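Local atomic coordinates of LPXTG cell wall surface protein (Streptococcus gordonii, PDB entry 4IGB), a protein that probably serves as a peptidoglycan-anchored surface adhesin of the bacterium, of which this chain holds the N-terminal N1 and N2 domains. Residues B[56-60]-B[166-170]. Numbering follows the deposited sequence.
Sequences HYEYL and MNKAF
Asn167 reaches Glu58 through a single direct hydrogen bond, from its ND2 to the backbone O of Glu58 at 2.9 Å. The N-H...O angle of 165° makes the bond nearly straight, and the acceptor lies close to the amide plane of Asn167, although the donor comes in from outside the plane of the Glu58 carbonyl. Two waters extend this link. One lies 2.7 Å from Glu58 O and 2.8 Å from Asn167 OD1; the other accepts from Asn167 ND2 at 2.7 Å and donates to Glu58 OE2. ND2 therefore has a backbone and a water acceptor, which, with the water at OD1, probably hold the amide's rotation.

Packing centres on the amide carbon of Asn167, whose CG lies 3.5 Å from the CE1 corner of the Tyr59 ring, the two planes 25° apart. Tyr59 CG stands anti to its own carbonyl carbon (chi1 -61°), which swings the ring across the amide at a slant. Farther out, the extended Lys168 chain brings NZ to 3.6 Å from Tyr59 OH, a close approach without a hydrogen bond, while Glu58 OE2 and Lys168 NZ remain 4.6 Å apart, too far for a salt bridge.

Glu127 and Gln123 of helix 122-129 bind the backbone N and O of Asn167, respectively. Within the N1 domain, the loop leading into strand 170-182 thus meets a classic gamma turn centred on Glu58, closed by Tyr59 N to Tyr57 O (2.8 Å), whose central carbonyl is taken by Asn167.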
ATOM      1  N   HIS B  56     -23.314   3.603  18.784  1.00 28.43           N
ATOM      2  CA  HIS B  56     -24.389   2.694  18.423  1.00 27.14           C
ATOM      3  C   HIS B  56     -24.413   2.545  16.908  1.00 27.46           C
ATOM      4  O   HIS B  56     -24.310   3.533  16.181  1.00 24.19           O
ATOM      5  CB  HIS B  56     -25.731   3.218  18.931  1.00 29.93           C
ATOM      6  CG  HIS B  56     -25.837   3.255  20.423  1.00 34.98           C
ATOM      7  ND1 HIS B  56     -26.426   2.244  21.152  1.00 38.25           N
ATOM      8  CD2 HIS B  56     -25.426   4.177  21.324  1.00 36.93           C
ATOM      9  CE1 HIS B  56     -26.375   2.543  22.436  1.00 47.73           C
ATOM     10  NE2 HIS B  56     -25.773   3.711  22.569  1.00 38.91           N
ATOM     11  N   TYR B  57     -24.536   1.311  16.435  1.00 27.08           N
ATOM     12  CA  TYR B  57     -24.493   1.047  15.003  1.00 26.46           C
ATOM     13  C   TYR B  57     -25.797   1.393  14.292  1.00 33.11           C
ATOM     14  O   TYR B  57     -26.844   0.811  14.569  1.00 24.65           O
ATOM     15  CB  TYR B  57     -24.121  -0.411  14.728  1.00 34.33           C
ATOM     16  CG  TYR B  57     -24.028  -0.737  13.255  1.00 28.12           C
ATOM     17  CD1 TYR B  57     -22.855  -0.516  12.548  1.00 32.87           C
ATOM     18  CD2 TYR B  57     -25.117  -1.258  12.570  1.00 33.70           C
ATOM     19  CE1 TYR B  57     -22.767  -0.809  11.203  1.00 24.79           C
ATOM     20  CE2 TYR B  57     -25.037  -1.554  11.224  1.00 30.66           C
ATOM     21  CZ  TYR B  57     -23.860  -1.327  10.545  1.00 31.90           C
ATOM     22  OH  TYR B  57     -23.776  -1.621   9.204  1.00 34.94           O
ATOM     23  N   GLU B  58     -25.715   2.344  13.367  1.00 23.01           N
ATOM     24  CA  GLU B  58     -26.848   2.702  12.502  1.00 28.90           C
ATOM     25  C   GLU B  58     -27.991   3.499  13.160  1.00 31.74           C
ATOM     26  O   GLU B  58     -28.466   4.496  12.596  1.00 28.02           O
ATOM     27  CB  GLU B  58     -27.415   1.470  11.777  1.00 29.86           C
ATOM     28  CG  GLU B  58     -28.584   1.821  10.861  1.00 29.15           C
ATOM     29  CD  GLU B  58     -28.934   0.719   9.888  1.00 37.59           C
ATOM     30  OE1 GLU B  58     -28.598  -0.452  10.161  1.00 35.31           O
ATOM     31  OE2 GLU B  58     -29.536   1.035   8.841  1.00 39.47           O
ATOM     32  N   TYR B  59     -28.437   3.049  14.330  1.00 26.87           N
ATOM     33  CA  TYR B  59     -29.525   3.700  15.063  1.00 25.26           C
ATOM     34  C   TYR B  59     -29.172   3.812  16.537  1.00 31.26           C
ATOM     35  O   TYR B  59     -28.532   2.927  17.089  1.00 30.72           O
ATOM     36  CB  TYR B  59     -30.826   2.898  14.944  1.00 29.52           C
ATOM     37  CG  TYR B  59     -31.351   2.743  13.538  1.00 33.32           C
ATOM     38  CD1 TYR B  59     -31.925   3.816  12.871  1.00 30.58           C
ATOM     39  CD2 TYR B  59     -31.292   1.516  12.885  1.00 35.03           C
ATOM     40  CE1 TYR B  59     -32.415   3.681  11.584  1.00 33.87           C
ATOM     41  CE2 TYR B  59     -31.779   1.370  11.594  1.00 39.93           C
ATOM     42  CZ  TYR B  59     -32.341   2.460  10.950  1.00 43.26           C
ATOM     43  OH  TYR B  59     -32.827   2.325   9.670  1.00 46.55           O
ATOM     44  N   LEU B  60     -29.609   4.892  17.174  1.00 34.16           N
ATOM     45  CA  LEU B  60     -29.397   5.060  18.607  1.00 32.98           C
ATOM     46  C   LEU B  60     -29.892   3.847  19.391  1.00 39.05           C
ATOM     47  O   LEU B  60     -29.225   3.377  20.318  1.00 37.87           O
ATOM     48  CB  LEU B  60     -30.097   6.319  19.098  1.00 30.87           C
ATOM     49  CG  LEU B  60     -29.876   6.652  20.568  1.00 42.99           C
ATOM     50  CD1 LEU B  60     -28.389   6.571  20.921  1.00 34.52           C
ATOM     51  CD2 LEU B  60     -30.440   8.032  20.874  1.00 41.12           C
ATOM     52  N   MET B 166     -28.702  11.327   9.055  1.00 28.49           N
ATOM     53  CA  MET B 166     -29.763  10.750   8.233  1.00 29.12           C
ATOM     54  C   MET B 166     -29.513   9.292   7.879  1.00 29.92           C
ATOM     55  O   MET B 166     -28.396   8.920   7.516  1.00 27.90           O
ATOM     56  CB  MET B 166     -29.912  11.537   6.933  1.00 25.81           C
ATOM     57  CG  MET B 166     -30.351  12.952   7.121  1.00 23.49           C
ATOM     58  SD  MET B 166     -30.579  13.758   5.521  1.00 29.21           S
ATOM     59  CE  MET B 166     -31.122  15.362   6.105  1.00 25.70           C
ATOM     60  N   ASN B 167     -30.561   8.478   7.977  1.00 22.31           N
ATOM     61  CA  ASN B 167     -30.509   7.095   7.524  1.00 32.93           C
ATOM     62  C   ASN B 167     -31.156   6.927   6.158  1.00 33.01           C
ATOM     63  O   ASN B 167     -32.299   7.330   5.947  1.00 26.46           O
ATOM     64  CB  ASN B 167     -31.207   6.164   8.519  1.00 31.14           C
ATOM     65  CG  ASN B 167     -30.493   6.096   9.844  1.00 47.63           C
ATOM     66  OD1 ASN B 167     -30.767   6.890  10.752  1.00 38.18           O
ATOM     67  ND2 ASN B 167     -29.575   5.138   9.973  1.00 36.99           N
ATOM     68  N   LYS B 168     -30.422   6.325   5.236  1.00 22.60           N
ATOM     69  CA  LYS B 168     -30.998   5.944   3.958  1.00 26.49           C
ATOM     70  C   LYS B 168     -31.581   7.132   3.229  1.00 27.92           C
ATOM     71  O   LYS B 168     -32.630   7.015   2.592  1.00 32.23           O
ATOM     72  CB  LYS B 168     -32.087   4.886   4.160  1.00 17.23           C
ATOM     73  CG  LYS B 168     -31.592   3.614   4.814  1.00 24.25           C
ATOM     74  CD  LYS B 168     -32.764   2.729   5.236  1.00 33.40           C
ATOM     75  CE  LYS B 168     -32.287   1.486   5.954  1.00 37.54           C
ATOM     76  NZ  LYS B 168     -33.442   0.712   6.483  1.00 58.26           N
ATOM     77  N   ALA B 169     -30.906   8.273   3.318  1.00 25.37           N
ATOM     78  CA  ALA B 169     -31.325   9.479   2.603  1.00 20.86           C
ATOM     79  C   ALA B 169     -30.513   9.721   1.324  1.00 30.56           C
ATOM     80  O   ALA B 169     -31.054  10.152   0.297  1.00 26.66           O
ATOM     81  CB  ALA B 169     -31.232  10.684   3.516  1.00 22.04           C
ATOM     82  N   PHE B 170     -29.211   9.463   1.390  1.00 25.91           N
ATOM     83  CA  PHE B 170     -28.344   9.577   0.217  1.00 21.72           C
ATOM     84  C   PHE B 170     -27.421   8.372   0.192  1.00 25.43           C
ATOM     85  O   PHE B 170     -26.971   7.921   1.246  1.00 20.97           O
ATOM     86  CB  PHE B 170     -27.434  10.818   0.294  1.00 21.59           C
ATOM     87  CG  PHE B 170     -28.158  12.137   0.390  1.00 24.60           C
ATOM     88  CD1 PHE B 170     -28.304  12.942  -0.725  1.00 22.56           C
ATOM     89  CD2 PHE B 170     -28.636  12.593   1.598  1.00 20.17           C
ATOM     90  CE1 PHE B 170     -28.943  14.153  -0.644  1.00 25.21           C
ATOM     91  CE2 PHE B 170     -29.275  13.802   1.688  1.00 33.21           C
ATOM     92  CZ  PHE B 170     -29.434  14.585   0.563  1.00 28.22           C
TER
HETATM   93  O   HOH W   1     -29.429   6.957  13.206  1.00 30.34           O
HETATM   94  O   HOH W   2     -29.099   3.744   7.714  1.00 35.95           O